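Local coordinates for Udp-n-acetylglucosamine pyrophosphorylase (PDB 4BQH), which probably catalyses the formation of UDP-N-acetylglucosamine and diphosphate from UTP and N-acetylglucosamine 1-phosphate, at residues K311-R323 with T347-S359. Residues are numbered along the deposited sequence; the frame is centred on the assembly and turned at random.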
ATOM      1  N   LYS A 311      18.949   3.672  -0.671  1.00 11.77           N
ATOM      2  CA  LYS A 311      19.027   3.340  -2.100  1.00 13.37           C
ATOM      3  C   LYS A 311      20.008   2.191  -2.329  1.00 14.30           C
ATOM      4  O   LYS A 311      20.987   2.066  -1.605  1.00 14.04           O
ATOM      5  CB  LYS A 311      19.447   4.548  -2.953  1.00 13.91           C
ATOM      6  CG  LYS A 311      18.486   5.731  -2.827  1.00 15.10           C
ATOM      7  CD  LYS A 311      18.193   6.402  -4.158  1.00 16.66           C
ATOM      8  CE  LYS A 311      19.421   6.649  -5.012  1.00 17.77           C
ATOM      9  NZ  LYS A 311      19.143   7.311  -6.314  1.00 18.49           N
ATOM     10  N   ARG A 312      19.732   1.373  -3.340  1.00 15.68           N
ATOM     11  CA  ARG A 312      20.620   0.259  -3.694  1.00 18.34           C
ATOM     12  C   ARG A 312      21.946   0.733  -4.299  1.00 19.46           C
ATOM     13  O   ARG A 312      22.990   0.068  -4.173  1.00 21.63           O
ATOM     14  CB  ARG A 312      19.884  -0.722  -4.616  1.00 20.38           C
ATOM     15  CG  ARG A 312      19.115  -1.775  -3.839  1.00 24.99           C
ATOM     16  CD  ARG A 312      20.061  -2.903  -3.425  1.00 29.17           C
ATOM     17  NE  ARG A 312      19.720  -3.411  -2.103  1.00 32.20           N
ATOM     18  CZ  ARG A 312      18.963  -4.478  -1.893  1.00 32.95           C
ATOM     19  NH1 ARG A 312      18.499  -5.163  -2.932  1.00 33.89           N
ATOM     20  NH2 ARG A 312      18.681  -4.858  -0.652  1.00 31.50           N
ATOM     21  N   GLY A 313      21.891   1.888  -4.942  1.00 17.65           N
ATOM     22  CA  GLY A 313      23.088   2.584  -5.429  1.00 18.03           C
ATOM     23  C   GLY A 313      22.614   3.936  -5.934  1.00 16.92           C
ATOM     24  O   GLY A 313      21.410   4.161  -6.023  1.00 15.45           O
ATOM     25  N   PRO A 314      23.557   4.822  -6.311  1.00 17.12           N
ATOM     26  CA  PRO A 314      23.204   6.199  -6.710  1.00 17.04           C
ATOM     27  C   PRO A 314      22.222   6.295  -7.874  1.00 17.06           C
ATOM     28  O   PRO A 314      21.401   7.223  -7.905  1.00 16.88           O
ATOM     29  CB  PRO A 314      24.574   6.838  -7.039  1.00 17.71           C
ATOM     30  CG  PRO A 314      25.482   5.668  -7.305  1.00 17.33           C
ATOM     31  CD  PRO A 314      25.009   4.586  -6.375  1.00 17.17           C
ATOM     32  N   ASP A 315      22.268   5.333  -8.803  1.00 15.76           N
ATOM     33  CA  ASP A 315      21.429   5.349  -9.992  1.00 16.62           C
ATOM     34  C   ASP A 315      20.116   4.583  -9.891  1.00 15.66           C
ATOM     35  O   ASP A 315      19.380   4.475 -10.892  1.00 15.83           O
ATOM     36  CB  ASP A 315      22.220   4.844 -11.221  1.00 17.81           C
ATOM     37  CG  ASP A 315      23.405   5.730 -11.561  1.00 19.75           C
ATOM     38  OD1 ASP A 315      23.499   6.860 -11.028  1.00 20.23           O
ATOM     39  OD2 ASP A 315      24.235   5.305 -12.393  1.00 19.44           O
ATOM     40  N   GLU A 316      19.771   4.083  -8.700  1.00 15.12           N
ATOM     41  CA  GLU A 316      18.475   3.410  -8.560  1.00 15.40           C
ATOM     42  C   GLU A 316      17.320   4.334  -8.945  1.00 15.88           C
ATOM     43  O   GLU A 316      17.230   5.465  -8.447  1.00 15.52           O
ATOM     44  CB  GLU A 316      18.249   2.866  -7.152  1.00 15.29           C
ATOM     45  CG  GLU A 316      17.014   1.967  -7.091  1.00 15.57           C
ATOM     46  CD  GLU A 316      16.606   1.566  -5.689  1.00 17.01           C
ATOM     47  OE1 GLU A 316      17.308   1.936  -4.730  1.00 15.23           O
ATOM     48  OE2 GLU A 316      15.565   0.881  -5.563  1.00 18.82           O
ATOM     49  N   ARG A 317      16.447   3.858  -9.827  1.00 16.62           N
ATOM     50  CA  ARG A 317      15.326   4.683 -10.300  1.00 18.24           C
ATOM     51  C   ARG A 317      14.157   4.632  -9.318  1.00 17.71           C
ATOM     52  O   ARG A 317      13.151   3.982  -9.581  1.00 18.50           O
ATOM     53  CB  ARG A 317      14.855   4.225 -11.683  1.00 22.41           C
ATOM     54  CG  ARG A 317      15.941   4.245 -12.754  1.00 27.66           C
ATOM     55  CD  ARG A 317      15.343   3.809 -14.092  1.00 32.65           C
ATOM     56  NE  ARG A 317      15.050   4.937 -14.993  1.00 39.28           N
ATOM     57  CZ  ARG A 317      14.079   5.849 -14.842  1.00 41.85           C
ATOM     58  NH1 ARG A 317      13.249   5.832 -13.800  1.00 44.24           N
ATOM     59  NH2 ARG A 317      13.946   6.811 -15.747  1.00 43.62           N
ATOM     60  N   VAL A 318      14.292   5.336  -8.195  1.00 15.11           N
ATOM     61  CA  VAL A 318      13.262   5.367  -7.167  1.00 13.77           C
ATOM     62  C   VAL A 318      13.166   6.816  -6.654  1.00 12.66           C
ATOM     63  O   VAL A 318      14.121   7.578  -6.771  1.00 11.89           O
ATOM     64  CB  VAL A 318      13.624   4.403  -6.020  1.00 14.51           C
ATOM     65  CG1 VAL A 318      14.936   4.810  -5.367  1.00 13.95           C
ATOM     66  CG2 VAL A 318      12.522   4.334  -4.969  1.00 15.92           C
ATOM     67  N   GLY A 319      12.012   7.202  -6.127  1.00 11.78           N
ATOM     68  CA  GLY A 319      11.874   8.549  -5.596  1.00 10.92           C
ATOM     69  C   GLY A 319      12.499   8.605  -4.212  1.00 10.11           C
ATOM     70  O   GLY A 319      12.581   7.587  -3.540  1.00 10.03           O
ATOM     71  N   VAL A 320      12.978   9.785  -3.806  1.00  9.49           N
ATOM     72  CA  VAL A 320      13.543   9.959  -2.454  1.00  9.19           C
ATOM     73  C   VAL A 320      12.819  11.058  -1.711  1.00  9.19           C
ATOM     74  O   VAL A 320      12.304  12.011  -2.324  1.00  8.79           O
ATOM     75  CB  VAL A 320      15.060  10.252  -2.436  1.00  9.42           C
ATOM     76  CG1 VAL A 320      15.843   9.051  -3.018  1.00  9.50           C
ATOM     77  CG2 VAL A 320      15.364  11.534  -3.218  1.00  9.86           C
ATOM     78  N   PHE A 321      12.721  10.885  -0.386  1.00  8.97           N
ATOM     79  CA  PHE A 321      12.071  11.913   0.434  1.00  9.35           C
ATOM     80  C   PHE A 321      12.960  13.117   0.650  1.00  9.94           C
ATOM     81  O   PHE A 321      14.182  12.988   0.887  1.00  9.65           O
ATOM     82  CB  PHE A 321      11.610  11.354   1.772  1.00  9.30           C
ATOM     83  CG  PHE A 321      10.287  10.664   1.684  1.00  9.13           C
ATOM     84  CD1 PHE A 321      10.228   9.331   1.349  1.00  9.69           C
ATOM     85  CD2 PHE A 321       9.093  11.371   1.872  1.00  9.49           C
ATOM     86  CE1 PHE A 321       9.003   8.687   1.216  1.00  9.42           C
ATOM     87  CE2 PHE A 321       7.859  10.733   1.769  1.00  9.47           C
ATOM     88  CZ  PHE A 321       7.827   9.384   1.417  1.00  9.51           C
ATOM     89  N   VAL A 322      12.338  14.290   0.546  1.00 10.28           N
ATOM     90  CA  VAL A 322      13.038  15.568   0.733  1.00 11.44           C
ATOM     91  C   VAL A 322      12.123  16.520   1.501  1.00 11.52           C
ATOM     92  O   VAL A 322      10.907  16.328   1.544  1.00 11.38           O
ATOM     93  CB  VAL A 322      13.403  16.232  -0.620  1.00 11.44           C
ATOM     94  CG1 VAL A 322      14.148  15.259  -1.539  1.00 12.09           C
ATOM     95  CG2 VAL A 322      12.162  16.747  -1.336  1.00 12.20           C
ATOM     96  N   ARG A 323      12.723  17.555   2.082  1.00 12.66           N
ATOM     97  CA  ARG A 323      11.951  18.663   2.642  1.00 13.79           C
ATOM     98  C   ARG A 323      12.338  19.933   1.890  1.00 14.53           C
ATOM     99  O   ARG A 323      13.525  20.253   1.758  1.00 13.98           O
ATOM    100  CB  ARG A 323      12.235  18.831   4.132  1.00 16.52           C
ATOM    101  CG  ARG A 323      11.180  19.699   4.810  1.00 19.81           C
ATOM    102  CD  ARG A 323      11.483  19.937   6.274  1.00 23.65           C
ATOM    103  NE  ARG A 323      12.610  20.843   6.441  1.00 29.33           N
ATOM    104  CZ  ARG A 323      13.189  21.101   7.610  1.00 31.03           C
ATOM    105  NH1 ARG A 323      12.746  20.508   8.711  1.00 31.11           N
ATOM    106  NH2 ARG A 323      14.219  21.935   7.671  1.00 31.04           N
ATOM    107  N   THR A 347      30.250   9.553   6.443  1.00 42.75           N
ATOM    108  CA  THR A 347      29.705   8.198   6.457  1.00 40.58           C
ATOM    109  C   THR A 347      29.948   7.447   5.153  1.00 38.25           C
ATOM    110  O   THR A 347      29.925   6.213   5.124  1.00 39.65           O
ATOM    111  CB  THR A 347      28.193   8.216   6.749  1.00 39.64           C
ATOM    112  OG1 THR A 347      27.493   8.810   5.646  1.00 36.68           O
ATOM    113  CG2 THR A 347      27.901   8.997   8.030  1.00 39.99           C
ATOM    114  N   GLY A 348      30.164   8.190   4.073  1.00 36.98           N
ATOM    115  CA  GLY A 348      30.276   7.585   2.751  1.00 34.64           C
ATOM    116  C   GLY A 348      28.923   7.175   2.189  1.00 33.00           C
ATOM    117  O   GLY A 348      28.856   6.519   1.151  1.00 34.74           O
ATOM    118  N   GLU A 349      27.840   7.559   2.865  1.00 29.32           N
ATOM    119  CA  GLU A 349      26.487   7.230   2.401  1.00 26.21           C
ATOM    120  C   GLU A 349      25.908   8.379   1.573  1.00 22.48           C
ATOM    121  O   GLU A 349      26.257   9.541   1.806  1.00 21.13           O
ATOM    122  CB  GLU A 349      25.578   6.905   3.595  1.00 29.11           C
ATOM    123  CG  GLU A 349      25.966   5.611   4.313  1.00 35.87           C
ATOM    124  CD  GLU A 349      25.009   5.193   5.420  1.00 40.30           C
ATOM    125  OE1 GLU A 349      24.263   6.045   5.960  1.00 45.63           O
ATOM    126  OE2 GLU A 349      25.012   3.991   5.767  1.00 46.45           O
ATOM    127  N   LEU A 350      25.029   8.065   0.611  1.00 19.44           N
ATOM    128  CA  LEU A 350      24.348   9.102  -0.165  1.00 18.58           C
ATOM    129  C   LEU A 350      23.655  10.082   0.770  1.00 17.28           C
ATOM    130  O   LEU A 350      23.112   9.688   1.795  1.00 17.21           O
ATOM    131  CB  LEU A 350      23.299   8.495  -1.107  1.00 18.50           C
ATOM    132  CG  LEU A 350      23.729   7.643  -2.304  1.00 20.13           C
ATOM    133  CD1 LEU A 350      22.535   6.857  -2.814  1.00 19.78           C
ATOM    134  CD2 LEU A 350      24.298   8.489  -3.445  1.00 19.22           C
ATOM    135  N   LYS A 351      23.682  11.365   0.405  1.00 17.55           N
ATOM    136  CA  LYS A 351      23.001  12.409   1.168  1.00 17.61           C
ATOM    137  C   LYS A 351      21.481  12.238   1.083  1.00 16.16           C
ATOM    138  O   LYS A 351      20.779  12.449   2.074  1.00 16.12           O
ATOM    139  CB  LYS A 351      23.401  13.800   0.643  1.00 21.61           C
ATOM    140  CG  LYS A 351      24.841  14.199   0.995  1.00 23.15           C
ATOM    141  CD  LYS A 351      25.176  15.607   0.495  1.00 25.19           C
ATOM    142  CE  LYS A 351      26.613  15.990   0.836  1.00 27.19           C
ATOM    143  NZ  LYS A 351      27.076  17.155   0.023  1.00 29.90           N
ATOM    144  N   PHE A 352      20.994  11.852  -0.094  1.00 14.81           N
ATOM    145  CA  PHE A 352      19.556  11.595  -0.282  1.00 13.45           C
ATOM    146  C   PHE A 352      19.364  10.098  -0.314  1.00 11.80           C
ATOM    147  O   PHE A 352      19.511   9.467  -1.353  1.00 12.10           O
ATOM    148  CB  PHE A 352      19.070  12.210  -1.584  1.00 14.29           C
ATOM    149  CG  PHE A 352      19.024  13.716  -1.567  1.00 15.14           C
ATOM    150  CD1 PHE A 352      17.867  14.380  -1.152  1.00 15.77           C
ATOM    151  CD2 PHE A 352      20.122  14.469  -1.988  1.00 15.88           C
ATOM    152  CE1 PHE A 352      17.806  15.773  -1.150  1.00 16.80           C
ATOM    153  CE2 PHE A 352      20.066  15.865  -1.980  1.00 16.29           C
ATOM    154  CZ  PHE A 352      18.910  16.513  -1.563  1.00 16.50           C
ATOM    155  N   ASN A 353      19.045   9.530   0.844  1.00 11.33           N
ATOM    156  CA  ASN A 353      19.128   8.080   1.009  1.00 10.74           C
ATOM    157  C   ASN A 353      17.868   7.480   1.640  1.00 10.43           C
ATOM    158  O   ASN A 353      17.901   6.389   2.195  1.00  9.86           O
ATOM    159  CB  ASN A 353      20.366   7.743   1.866  1.00 11.31           C
ATOM    160  CG  ASN A 353      20.823   6.303   1.683  1.00 11.50           C
ATOM    161  OD1 ASN A 353      20.719   5.738   0.589  1.00 11.99           O
ATOM    162  ND2 ASN A 353      21.372   5.724   2.746  1.00 12.11           N
ATOM    163  N   CYS A 354      16.747   8.196   1.554  1.00  9.82           N
ATOM    164  CA  CYS A 354      15.471   7.639   2.066  1.00 10.40           C
ATOM    165  C   CYS A 354      14.555   7.394   0.884  1.00 10.26           C
ATOM    166  O   CYS A 354      13.780   8.269   0.503  1.00 10.18           O
ATOM    167  CB  CYS A 354      14.819   8.585   3.079  1.00 11.09           C
ATOM    168  SG  CYS A 354      15.808   8.788   4.583  1.00 13.79           S
ATOM    169  N   ALA A 355      14.689   6.220   0.275  1.00 10.21           N
ATOM    170  CA  ALA A 355      13.869   5.872  -0.904  1.00 10.10           C
ATOM    171  C   ALA A 355      12.428   5.505  -0.541  1.00  9.80           C
ATOM    172  O   ALA A 355      12.167   4.777   0.426  1.00  9.54           O
ATOM    173  CB  ALA A 355      14.530   4.731  -1.679  1.00 10.29           C
ATOM    174  N   ASN A 356      11.497   6.012  -1.348  1.00 10.00           N
ATOM    175  CA  ASN A 356      10.084   5.796  -1.165  1.00 10.60           C
ATOM    176  C   ASN A 356       9.672   4.362  -1.532  1.00 11.16           C
ATOM    177  O   ASN A 356       9.762   3.981  -2.689  1.00 11.98           O
ATOM    178  CB  ASN A 356       9.321   6.816  -2.028  1.00 11.13           C
ATOM    179  CG  ASN A 356       7.823   6.664  -1.902  1.00 11.01           C
ATOM    180  OD1 ASN A 356       7.322   6.238  -0.858  1.00 11.70           O
ATOM    181  ND2 ASN A 356       7.100   7.002  -2.960  1.00 11.51           N
ATOM    182  N   ILE A 357       9.204   3.580  -0.552  1.00 11.85           N
ATOM    183  CA  ILE A 357       8.690   2.227  -0.842  1.00 12.17           C
ATOM    184  C   ILE A 357       7.143   2.162  -0.771  1.00 12.25           C
ATOM    185  O   ILE A 357       6.547   1.077  -0.716  1.00 12.58           O
ATOM    186  CB  ILE A 357       9.366   1.131   0.021  1.00 12.76           C
ATOM    187  CG1 ILE A 357       9.092   1.335   1.518  1.00 13.01           C
ATOM    188  CG2 ILE A 357      10.879   1.101  -0.252  1.00 13.02           C
ATOM    189  CD1 ILE A 357       9.192   0.052   2.325  1.00 13.95           C
ATOM    190  N   SER A 358       6.503   3.326  -0.810  1.00 11.77           N
ATOM    191  CA  SER A 358       5.037   3.447  -0.831  1.00 12.14           C
ATOM    192  C   SER A 358       4.397   2.661   0.310  1.00 11.43           C
ATOM    193  O   SER A 358       3.459   1.881   0.105  1.00 11.72           O
ATOM    194  CB  SER A 358       4.445   3.036  -2.189  1.00 14.46           C
ATOM    195  OG  SER A 358       5.135   3.733  -3.198  1.00 16.79           O
ATOM    196  N   SER A 359       4.908   2.879   1.512  1.00 10.41           N
ATOM    197  CA  SER A 359       4.353   2.262   2.695  1.00 10.67           C
ATOM    198  C   SER A 359       4.174   3.381   3.730  1.00 10.77           C
ATOM    199  O   SER A 359       5.163   3.955   4.191  1.00 10.23           O
ATOM    200  CB  SER A 359       5.312   1.204   3.218  1.00 11.17           C
ATOM    201  OG  SER A 359       4.790   0.632   4.402  1.00 12.56           O
TER
HETATM  202  O   HOH W   1      22.439   3.862  -0.245  1.00 21.65           O
HETATM  203  O   HOH W   2       9.808   5.389  -5.821  1.00 27.70           O
HETATM  204  O   HOH W   3      16.308  11.123   1.072  1.00 10.62           O
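Val320 and Ala355 face each other as a non-hydrogen-bonded antiparallel pair, their CA atoms 4.4 Å apart, in a single bridge flanked by two main-chain hydrogen bonds. Asn356 N donates to Gly319 O (2.9 Å) and Phe321 N to Cys354 O (3.0 Å), both nearly straight. The return bonds are made through water: one molecule joins Phe321 O to Cys354 N, another accepts from Gly319 N and reaches Asn356 O only weakly. Small residues suit this close approach: Gly319 brings no side chain, and the methyl of Ala355 fits against Val318 CG1 at 3.7 Å. On the buried side, the Phe321 ring turns an edge, in plane, to Cys354 O, and CE1 lies 3.6 Å from Asn356 OD1, with ring and amide planes 84° apart. Asn356 can place its amide there because CG is anti to the backbone N (chi1 180°), while OD1 also takes Ser358 N in an Asx turn. Beyond the bridge, Val322 CG1 packs on Phe352 CE1, and Pro76 also touches Phe352. Nearer solvent, Lys311 CE lies 3.8 Å from Leu350 CD1, the side chains crossing at about a right angle, while exposed Pro314 touches Leu350 CD2 more lightly. Asn353 OD1 receives Lys311 N at 3.0 Å from above its carbonyl plane, and a water donates both to Asn353 OD1 and to Lys311 O. Lys311 NZ bends back to Pro314 O (2.8 Å). With just two direct main-chain bonds and water serving the other flanking N and O atoms, the junction must rest largely on side-chain packing and the Asn353 amide.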